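Local coordinates for cupin domain-containing protein (Rhodopseudomonas palustris, PDB 3LAG), which is of unknown function but belongs to the cupin superfamily and binds metal ions, with nickel in its barrel and calcium at the subunit interface, at residues D38-V52 with D78-I92. Sequence-based numbering, arbitrary orientation. Where two conformers were deposited one is given.
With CA (calcium ion), chain D.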
ATOM      1  N   ASP B  38     -12.271  -7.948  -4.376  1.00  8.45           N
ATOM      2  CA  ASP B  38     -11.319  -7.221  -5.206  1.00  8.09           C
ATOM      3  C   ASP B  38     -10.220  -6.689  -4.300  1.00  7.71           C
ATOM      4  O   ASP B  38     -10.460  -6.371  -3.124  1.00  8.03           O
ATOM      5  CB  ASP B  38     -11.988  -6.040  -5.905  1.00  8.85           C
ATOM      6  CG  ASP B  38     -13.021  -6.462  -6.936  1.00  9.83           C
ATOM      7  OD1 ASP B  38     -13.103  -7.647  -7.333  1.00  9.67           O
ATOM      8  OD2 ASP B  38     -13.753  -5.572  -7.370  1.00 11.78           O
ATOM      9  N   TYR B  39      -9.020  -6.569  -4.846  1.00  7.38           N
ATOM     10  CA  TYR B  39      -7.901  -6.151  -4.027  1.00  7.55           C
ATOM     11  C   TYR B  39      -6.807  -5.455  -4.810  1.00  7.78           C
ATOM     12  O   TYR B  39      -6.828  -5.406  -6.048  1.00  8.83           O
ATOM     13  CB  TYR B  39      -7.343  -7.317  -3.198  1.00  7.35           C
ATOM     14  CG  TYR B  39      -6.730  -8.460  -3.968  1.00  8.18           C
ATOM     15  CD1 TYR B  39      -5.349  -8.571  -4.103  1.00  9.10           C
ATOM     16  CD2 TYR B  39      -7.522  -9.449  -4.532  1.00  8.81           C
ATOM     17  CE1 TYR B  39      -4.781  -9.622  -4.778  1.00  9.11           C
ATOM     18  CE2 TYR B  39      -6.958 -10.509  -5.215  1.00  9.69           C
ATOM     19  CZ  TYR B  39      -5.592 -10.586  -5.336  1.00 10.21           C
ATOM     20  OH  TYR B  39      -5.033 -11.650  -6.005  1.00 11.26           O
ATOM     21  N   VAL B  40      -5.877  -4.889  -4.054  1.00  6.81           N
ATOM     22  CA  VAL B  40      -4.700  -4.227  -4.574  1.00  6.67           C
ATOM     23  C   VAL B  40      -3.489  -4.842  -3.887  1.00  6.07           C
ATOM     24  O   VAL B  40      -3.505  -5.083  -2.677  1.00  6.22           O
ATOM     25  CB  VAL B  40      -4.740  -2.712  -4.259  1.00  8.39           C
ATOM     26  CG1 VAL B  40      -3.417  -2.014  -4.621  1.00  8.00           C
ATOM     27  CG2 VAL B  40      -5.923  -2.044  -4.952  1.00 10.27           C
ATOM     28  N   VAL B  41      -2.456  -5.116  -4.673  1.00  5.88           N
ATOM     29  CA  VAL B  41      -1.180  -5.571  -4.148  1.00  6.84           C
ATOM     30  C   VAL B  41      -0.194  -4.416  -4.192  1.00  6.63           C
ATOM     31  O   VAL B  41      -0.044  -3.756  -5.227  1.00  6.72           O
ATOM     32  CB  VAL B  41      -0.623  -6.735  -5.000  1.00  9.03           C
ATOM     33  CG1 VAL B  41       0.745  -7.188  -4.497  1.00  9.46           C
ATOM     34  CG2 VAL B  41      -1.614  -7.890  -5.018  1.00 10.53           C
ATOM     35  N   VAL B  42       0.477  -4.179  -3.068  1.00  6.41           N
ATOM     36  CA  VAL B  42       1.556  -3.198  -3.002  1.00  7.09           C
ATOM     37  C   VAL B  42       2.829  -3.926  -2.625  1.00  6.96           C
ATOM     38  O   VAL B  42       3.031  -4.272  -1.452  1.00  6.03           O
ATOM     39  CB  VAL B  42       1.285  -2.087  -1.971  1.00  8.31           C
ATOM     40  CG1 VAL B  42       2.421  -1.072  -1.997  1.00  9.46           C
ATOM     41  CG2 VAL B  42      -0.048  -1.407  -2.264  1.00  9.14           C
ATOM     42  N   PRO B  43       3.697  -4.185  -3.613  1.00  6.85           N
ATOM     43  CA  PRO B  43       4.961  -4.825  -3.263  1.00  7.34           C
ATOM     44  C   PRO B  43       5.833  -3.877  -2.464  1.00  7.90           C
ATOM     45  O   PRO B  43       5.976  -2.694  -2.800  1.00  7.49           O
ATOM     46  CB  PRO B  43       5.598  -5.107  -4.629  1.00  8.35           C
ATOM     47  CG  PRO B  43       4.431  -5.122  -5.597  1.00  8.56           C
ATOM     48  CD  PRO B  43       3.534  -4.039  -5.068  1.00  7.30           C
HETATM   49  N   MSE B  44       6.412  -4.404  -1.398  1.00  7.53           N
HETATM   50  CA  MSE B  44       7.300  -3.614  -0.556  1.00  8.60           C
HETATM   51  C   MSE B  44       8.771  -3.869  -0.877  1.00  9.56           C
HETATM   52  O   MSE B  44       9.660  -3.204  -0.347  1.00 11.82           O
HETATM   53  CB  MSE B  44       7.036  -3.911   0.918  1.00  8.71           C
HETATM   54  CG  MSE B  44       5.609  -3.600   1.383  1.00  8.66           C
HETATM   55 SE   MSE B  44       5.038  -1.757   1.055  0.75  9.61          SE
HETATM   56  CE  MSE B  44       6.501  -0.829   1.914  1.00  8.50           C
ATOM     57  N   ALA B  45       9.025  -4.843  -1.740  1.00 10.09           N
ATOM     58  CA  ALA B  45      10.379  -5.176  -2.136  1.00 11.00           C
ATOM     59  C   ALA B  45      10.309  -5.814  -3.505  1.00 10.38           C
ATOM     60  O   ALA B  45       9.325  -6.465  -3.822  1.00  9.21           O
ATOM     61  CB  ALA B  45      10.968  -6.128  -1.136  1.00 11.07           C
ATOM     62  N   ASP B  46      11.339  -5.624  -4.326  1.00 10.44           N
ATOM     63  CA  ASP B  46      11.393  -6.298  -5.615  1.00 10.68           C
ATOM     64  C   ASP B  46      11.477  -7.793  -5.351  1.00 11.67           C
ATOM     65  O   ASP B  46      12.148  -8.232  -4.417  1.00 10.70           O
ATOM     66  CB  ASP B  46      12.620  -5.862  -6.416  1.00 11.37           C
ATOM     67  CG  ASP B  46      12.614  -4.381  -6.775  1.00 12.55           C
ATOM     68  OD1 ASP B  46      11.596  -3.683  -6.580  1.00 10.91           O
ATOM     69  OD2 ASP B  46      13.656  -3.909  -7.264  1.00 15.24           O
ATOM     70  N   GLY B  47      10.797  -8.587  -6.158  1.00 11.45           N
ATOM     71  CA  GLY B  47      10.827 -10.010  -5.908  1.00 12.66           C
ATOM     72  C   GLY B  47      10.266 -10.806  -7.049  1.00 10.79           C
ATOM     73  O   GLY B  47       9.712 -10.257  -8.002  1.00 12.10           O
ATOM     74  N   GLU B  48      10.403 -12.121  -6.906  1.00  9.91           N
ATOM     75  CA  GLU B  48       9.881 -13.062  -7.879  0.50  9.14           C
ATOM     76  C   GLU B  48       9.044 -14.066  -7.113  1.00  9.52           C
ATOM     77  O   GLU B  48       9.558 -14.914  -6.387  1.00  9.37           O
ATOM     78  CB  GLU B  48      11.011 -13.739  -8.651  0.50  9.37           C
ATOM     79  CG  GLU B  48      11.929 -12.747  -9.328  0.50 11.82           C
ATOM     80  CD  GLU B  48      13.022 -13.423 -10.109  0.50 13.70           C
ATOM     81  OE1 GLU B  48      14.094 -13.698  -9.524  0.50 14.97           O
ATOM     82  OE2 GLU B  48      12.808 -13.681 -11.307  0.50 15.19           O
HETATM   83  N   MSE B  49       7.732 -13.911  -7.256  1.00 10.04           N
HETATM   84  CA  MSE B  49       6.729 -14.641  -6.480  1.00 11.43           C
HETATM   85  C   MSE B  49       6.091 -15.756  -7.298  1.00 11.69           C
HETATM   86  O   MSE B  49       5.451 -15.492  -8.320  1.00 13.09           O
HETATM   87  CB  MSE B  49       5.652 -13.643  -6.014  1.00 12.48           C
HETATM   88  CG  MSE B  49       4.625 -14.188  -5.037  1.00 12.29           C
HETATM   89 SE   MSE B  49       3.319 -12.835  -4.515  0.60 16.19          SE
HETATM   90  CE  MSE B  49       2.363 -12.794  -6.220  1.00 14.22           C
ATOM     91  N   THR B  50       6.249 -16.998  -6.845  1.00  9.13           N
ATOM     92  CA  THR B  50       5.666 -18.127  -7.547  1.00 10.09           C
ATOM     93  C   THR B  50       4.155 -18.170  -7.316  1.00  9.43           C
ATOM     94  O   THR B  50       3.680 -18.108  -6.178  1.00 10.54           O
ATOM     95  CB  THR B  50       6.327 -19.432  -7.101  1.00 11.21           C
ATOM     96  OG1 THR B  50       7.719 -19.386  -7.445  1.00 12.19           O
ATOM     97  CG2 THR B  50       5.680 -20.626  -7.778  1.00 11.35           C
ATOM     98  N   ILE B  51       3.401 -18.253  -8.412  1.00  8.82           N
ATOM     99  CA  ILE B  51       1.954 -18.384  -8.348  1.00  9.31           C
ATOM    100  C   ILE B  51       1.586 -19.732  -8.937  1.00  9.17           C
ATOM    101  O   ILE B  51       1.964 -20.034 -10.075  1.00  9.99           O
ATOM    102  CB  ILE B  51       1.243 -17.286  -9.167  1.00 11.02           C
ATOM    103  CG1 ILE B  51       1.685 -15.901  -8.679  1.00 12.63           C
ATOM    104  CG2 ILE B  51      -0.271 -17.465  -9.082  1.00 12.76           C
ATOM    105  CD1 ILE B  51       1.028 -14.738  -9.402  1.00 14.52           C
ATOM    106  N   VAL B  52       0.888 -20.555  -8.158  1.00  9.17           N
ATOM    107  CA  VAL B  52       0.452 -21.864  -8.626  1.00 10.22           C
ATOM    108  C   VAL B  52      -1.033 -21.792  -8.939  1.00  9.11           C
ATOM    109  O   VAL B  52      -1.861 -21.501  -8.064  1.00 10.38           O
ATOM    110  CB  VAL B  52       0.693 -22.973  -7.595  1.00 10.99           C
ATOM    111  CG1 VAL B  52       0.405 -24.348  -8.224  1.00 11.01           C
ATOM    112  CG2 VAL B  52       2.116 -22.902  -7.048  1.00 11.79           C
ATOM    113  N   ASP B  78      -2.188 -20.590  -5.143  1.00  8.72           N
ATOM    114  CA  ASP B  78      -1.226 -20.705  -4.046  1.00  8.85           C
ATOM    115  C   ASP B  78      -0.076 -19.784  -4.411  1.00  9.29           C
ATOM    116  O   ASP B  78       0.317 -19.734  -5.567  1.00 10.24           O
ATOM    117  CB  ASP B  78      -0.716 -22.144  -3.943  1.00  9.13           C
ATOM    118  CG  ASP B  78       0.232 -22.368  -2.769  1.00  9.10           C
ATOM    119  OD1 ASP B  78       0.270 -21.548  -1.825  1.00  9.82           O
ATOM    120  OD2 ASP B  78       0.904 -23.420  -2.799  1.00 10.74           O
ATOM    121  N   VAL B  79       0.453 -19.047  -3.446  1.00  8.32           N
ATOM    122  CA  VAL B  79       1.589 -18.186  -3.710  1.00  9.53           C
ATOM    123  C   VAL B  79       2.765 -18.680  -2.881  1.00  8.46           C
ATOM    124  O   VAL B  79       2.625 -18.965  -1.692  1.00  8.85           O
ATOM    125  CB  VAL B  79       1.235 -16.731  -3.423  1.00 11.95           C
ATOM    126  CG1 VAL B  79       2.479 -15.886  -3.299  1.00 15.39           C
ATOM    127  CG2 VAL B  79       0.296 -16.220  -4.524  1.00 11.40           C
ATOM    128  N   ARG B  80       3.913 -18.812  -3.532  1.00  8.07           N
ATOM    129  CA  ARG B  80       5.078 -19.408  -2.903  1.00  7.84           C
ATOM    130  C   ARG B  80       6.327 -18.597  -3.140  1.00  7.55           C
ATOM    131  O   ARG B  80       6.409 -17.817  -4.089  1.00  8.75           O
ATOM    132  CB  ARG B  80       5.306 -20.806  -3.463  1.00  9.00           C
ATOM    133  CG  ARG B  80       4.052 -21.650  -3.469  1.00 10.44           C
ATOM    134  CD  ARG B  80       4.312 -23.031  -4.022  1.00 12.38           C
ATOM    135  NE  ARG B  80       5.153 -23.844  -3.152  1.00 14.24           N
ATOM    136  CZ  ARG B  80       4.695 -24.687  -2.228  1.00 15.54           C
ATOM    137  NH1 ARG B  80       5.543 -25.397  -1.495  1.00 17.17           N
ATOM    138  NH2 ARG B  80       3.394 -24.825  -2.030  1.00 15.63           N
ATOM    139  N   ASN B  81       7.317 -18.812  -2.283  1.00  7.19           N
ATOM    140  CA  ASN B  81       8.615 -18.204  -2.473  1.00  7.24           C
ATOM    141  C   ASN B  81       9.677 -19.261  -2.751  1.00  7.31           C
ATOM    142  O   ASN B  81      10.122 -19.964  -1.835  1.00  8.60           O
ATOM    143  CB  ASN B  81       8.990 -17.367  -1.261  1.00  7.41           C
ATOM    144  CG  ASN B  81      10.241 -16.558  -1.488  1.00  6.50           C
ATOM    145  OD1 ASN B  81      10.859 -16.624  -2.559  1.00  6.96           O
ATOM    146  ND2 ASN B  81      10.618 -15.774  -0.484  1.00  6.59           N
ATOM    147  N   GLU B  82      10.054 -19.382  -4.023  1.00  7.40           N
ATOM    148  CA  GLU B  82      11.108 -20.309  -4.423  1.00  8.78           C
ATOM    149  C   GLU B  82      12.423 -19.569  -4.666  1.00  8.66           C
ATOM    150  O   GLU B  82      13.382 -20.143  -5.186  1.00 10.20           O
ATOM    151  CB  GLU B  82      10.700 -21.101  -5.669  1.00  9.59           C
ATOM    152  CG  GLU B  82       9.329 -21.777  -5.573  1.00 11.93           C
ATOM    153  CD  GLU B  82       9.247 -22.855  -4.511  1.00 15.33           C
ATOM    154  OE1 GLU B  82      10.305 -23.279  -4.003  1.00 17.64           O
ATOM    155  OE2 GLU B  82       8.118 -23.286  -4.184  1.00 17.99           O
ATOM    156  N   SER B  83      12.455 -18.294  -4.288  1.00  7.96           N
ATOM    157  CA  SER B  83      13.645 -17.472  -4.431  1.00  8.19           C
ATOM    158  C   SER B  83      14.461 -17.509  -3.146  1.00  8.10           C
ATOM    159  O   SER B  83      14.080 -18.161  -2.164  1.00  8.66           O
ATOM    160  CB  SER B  83      13.264 -16.024  -4.771  1.00  9.10           C
ATOM    161  OG  SER B  83      12.937 -15.257  -3.613  1.00  8.24           O
ATOM    162  N   THR B  84      15.589 -16.807  -3.146  1.00  7.78           N
ATOM    163  CA  THR B  84      16.459 -16.770  -1.975  1.00  8.61           C
ATOM    164  C   THR B  84      16.178 -15.588  -1.054  1.00  8.24           C
ATOM    165  O   THR B  84      16.768 -15.494   0.020  1.00  8.37           O
ATOM    166  CB  THR B  84      17.945 -16.720  -2.378  1.00 10.50           C
ATOM    167  OG1 THR B  84      18.246 -15.432  -2.931  1.00 10.33           O
ATOM    168  CG2 THR B  84      18.248 -17.796  -3.405  1.00 12.22           C
ATOM    169  N   ALA B  85      15.280 -14.700  -1.479  1.00  8.60           N
ATOM    170  CA  ALA B  85      14.990 -13.458  -0.760  1.00  9.79           C
ATOM    171  C   ALA B  85      13.577 -13.466  -0.188  1.00  9.29           C
ATOM    172  O   ALA B  85      12.644 -13.948  -0.824  1.00  8.98           O
ATOM    173  CB  ALA B  85      15.157 -12.272  -1.688  1.00  9.98           C
ATOM    174  N   GLU B  86      13.421 -12.920   1.012  1.00  8.98           N
ATOM    175  CA  GLU B  86      12.099 -12.751   1.589  1.00  8.95           C
ATOM    176  C   GLU B  86      11.236 -11.929   0.639  1.00  7.74           C
ATOM    177  O   GLU B  86      11.690 -10.930   0.075  1.00  8.06           O
ATOM    178  CB  GLU B  86      12.194 -12.042   2.942  1.00 10.14           C
ATOM    179  CG  GLU B  86      10.860 -11.974   3.692  1.00 11.20           C
ATOM    180  CD  GLU B  86      10.918 -11.129   4.960  1.00 15.15           C
ATOM    181  OE1 GLU B  86      11.880 -10.347   5.114  1.00 18.35           O
ATOM    182  OE2 GLU B  86       9.997 -11.235   5.806  1.00 15.30           O
ATOM    183  N   ILE B  87       9.995 -12.366   0.447  1.00  7.49           N
ATOM    184  CA  ILE B  87       9.019 -11.625  -0.340  1.00  7.09           C
ATOM    185  C   ILE B  87       8.090 -10.891   0.619  1.00  7.20           C
ATOM    186  O   ILE B  87       7.642 -11.473   1.603  1.00  7.27           O
ATOM    187  CB  ILE B  87       8.218 -12.595  -1.244  1.00  7.48           C
ATOM    188  CG1 ILE B  87       9.102 -13.069  -2.405  1.00  7.87           C
ATOM    189  CG2 ILE B  87       6.932 -11.943  -1.734  1.00  8.84           C
ATOM    190  CD1 ILE B  87       8.462 -14.161  -3.243  1.00  8.38           C
ATOM    191  N   VAL B  88       7.825  -9.613   0.354  1.00  6.88           N
ATOM    192  CA  VAL B  88       6.975  -8.813   1.227  1.00  7.38           C
ATOM    193  C   VAL B  88       6.050  -7.949   0.395  1.00  6.53           C
ATOM    194  O   VAL B  88       6.480  -7.235  -0.503  1.00  6.52           O
ATOM    195  CB  VAL B  88       7.796  -7.892   2.141  1.00  9.13           C
ATOM    196  CG1 VAL B  88       6.877  -7.206   3.144  1.00 10.30           C
ATOM    197  CG2 VAL B  88       8.895  -8.683   2.859  1.00 11.29           C
ATOM    198  N   PHE B  89       4.759  -8.026   0.697  1.00  6.35           N
ATOM    199  CA  PHE B  89       3.783  -7.186   0.027  1.00  6.39           C
ATOM    200  C   PHE B  89       2.596  -6.962   0.940  1.00  6.06           C
ATOM    201  O   PHE B  89       2.326  -7.770   1.831  1.00  6.79           O
ATOM    202  CB  PHE B  89       3.320  -7.790  -1.308  1.00  6.56           C
ATOM    203  CG  PHE B  89       2.708  -9.154  -1.185  1.00  7.05           C
ATOM    204  CD1 PHE B  89       1.333  -9.315  -1.084  1.00  7.76           C
ATOM    205  CD2 PHE B  89       3.504 -10.287  -1.227  1.00  7.75           C
ATOM    206  CE1 PHE B  89       0.771 -10.581  -0.985  1.00  9.85           C
ATOM    207  CE2 PHE B  89       2.941 -11.556  -1.129  1.00 10.05           C
ATOM    208  CZ  PHE B  89       1.574 -11.695  -1.011  1.00 10.20           C
ATOM    209  N   LEU B  90       1.909  -5.849   0.723  1.00  6.40           N
ATOM    210  CA  LEU B  90       0.633  -5.596   1.367  1.00  7.04           C
ATOM    211  C   LEU B  90      -0.477  -5.922   0.386  1.00  7.33           C
ATOM    212  O   LEU B  90      -0.364  -5.693  -0.820  1.00  8.36           O
ATOM    213  CB  LEU B  90       0.523  -4.143   1.857  1.00  8.95           C
ATOM    214  CG  LEU B  90       1.100  -3.859   3.253  1.00 11.71           C
ATOM    215  CD1 LEU B  90       2.555  -4.257   3.389  1.00 14.52           C
ATOM    216  CD2 LEU B  90       0.908  -2.389   3.618  1.00 12.78           C
ATOM    217  N   GLU B  91      -1.539  -6.503   0.913  1.00  7.84           N
ATOM    218  CA  GLU B  91      -2.727  -6.768   0.138  1.00  9.05           C
ATOM    219  C   GLU B  91      -3.879  -5.999   0.756  1.00  7.72           C
ATOM    220  O   GLU B  91      -4.165  -6.122   1.952  1.00  8.33           O
ATOM    221  CB  GLU B  91      -3.017  -8.245   0.169  1.00 12.18           C
ATOM    222  CG  GLU B  91      -3.619  -8.737  -1.103  1.00 17.22           C
ATOM    223  CD  GLU B  91      -3.419 -10.210  -1.273  1.00 17.52           C
ATOM    224  OE1 GLU B  91      -2.597 -10.609  -2.129  1.00 18.37           O
ATOM    225  OE2 GLU B  91      -4.077 -10.957  -0.531  1.00 16.59           O
ATOM    226  N   ILE B  92      -4.539  -5.211  -0.080  1.00  6.95           N
ATOM    227  CA  ILE B  92      -5.601  -4.323   0.356  0.50  7.42           C
ATOM    228  C   ILE B  92      -6.907  -4.809  -0.267  1.00  6.90           C
ATOM    229  O   ILE B  92      -7.090  -4.725  -1.479  1.00  7.27           O
ATOM    230  CB  ILE B  92      -5.302  -2.860  -0.053  0.50  7.64           C
ATOM    231  CG1 ILE B  92      -3.959  -2.399   0.536  0.50  7.37           C
ATOM    232  CG2 ILE B  92      -6.418  -1.937   0.401  0.50  8.93           C
ATOM    233  CD1 ILE B  92      -2.765  -2.580  -0.381  0.50  8.85           C
TER
HETATM  234 CA    CA D  99     -15.758  -4.424  -8.032  0.50  3.66          CA
HETATM  235  O   HOH W   1       8.975  -9.037  -2.397  1.00  9.57           O
HETATM  236  O   HOH W   2      11.592 -10.520  -2.648  1.00 10.31           O
HETATM  237  O   HOH W   3       9.627 -17.673  -6.243  1.00  8.39           O
HETATM  238  O   HOH W   4      12.181 -12.683  -4.425  1.00 10.54           O
HETATM  239  O   HOH W   5     -16.161  -6.112  -9.731  1.00 10.89           O
HETATM  240  O   HOH W   6     -13.677  -4.357  -9.640  1.00 28.81           O
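M49 is where the packing closes up: its CG presses on V79 CG1 at 3.2 Å, closer than carbons usually come, and its selenium lies 3.6 Å from F89 CE2, oblique to the ring, in a Met-aromatic contact. With CG anti to the backbone N (chi1 -172°) and SE extended beyond it (chi2 180°), SE reaches V79 and F89 together, while CD1 of I87 packs against M49 CB. Two antiparallel ladders frame this core. Strand 39-43 pairs with 87-92, where V42 N reaches L90 O at 2.8 Å almost straight; strand 47-52 pairs with 78-80, where R80 N donates a hydrogen bond to T50 O at 2.7 Å.

The other face of the second ladder is looser and polar. CD of R80 lies against V52 CG2 at 3.7 Å, and its guanidinium then takes two carboxylates in its plane, D78 OD2 through NH2 at 3.0 Å and E82 OE2 through NE at 3.2 Å. A leucine in its place would probably leave the D78 and E82 carboxylates without the charge that links them. Nearby, one water joins E48 O and T50 OG1 of strand 47-52 to E82 N in the loop after strand 78-80.

At the far end, D38 OD2 binds calcium with D15 and E16 of the second subunit, while its OD1 accepts a hydrogen bond from A73 N; E91 approaches the nickel held by H33, H35 and H77. Antiparallel strands closing round an apolar interior, with a histidine-bound metal inside, fit the cupin beta-barrel.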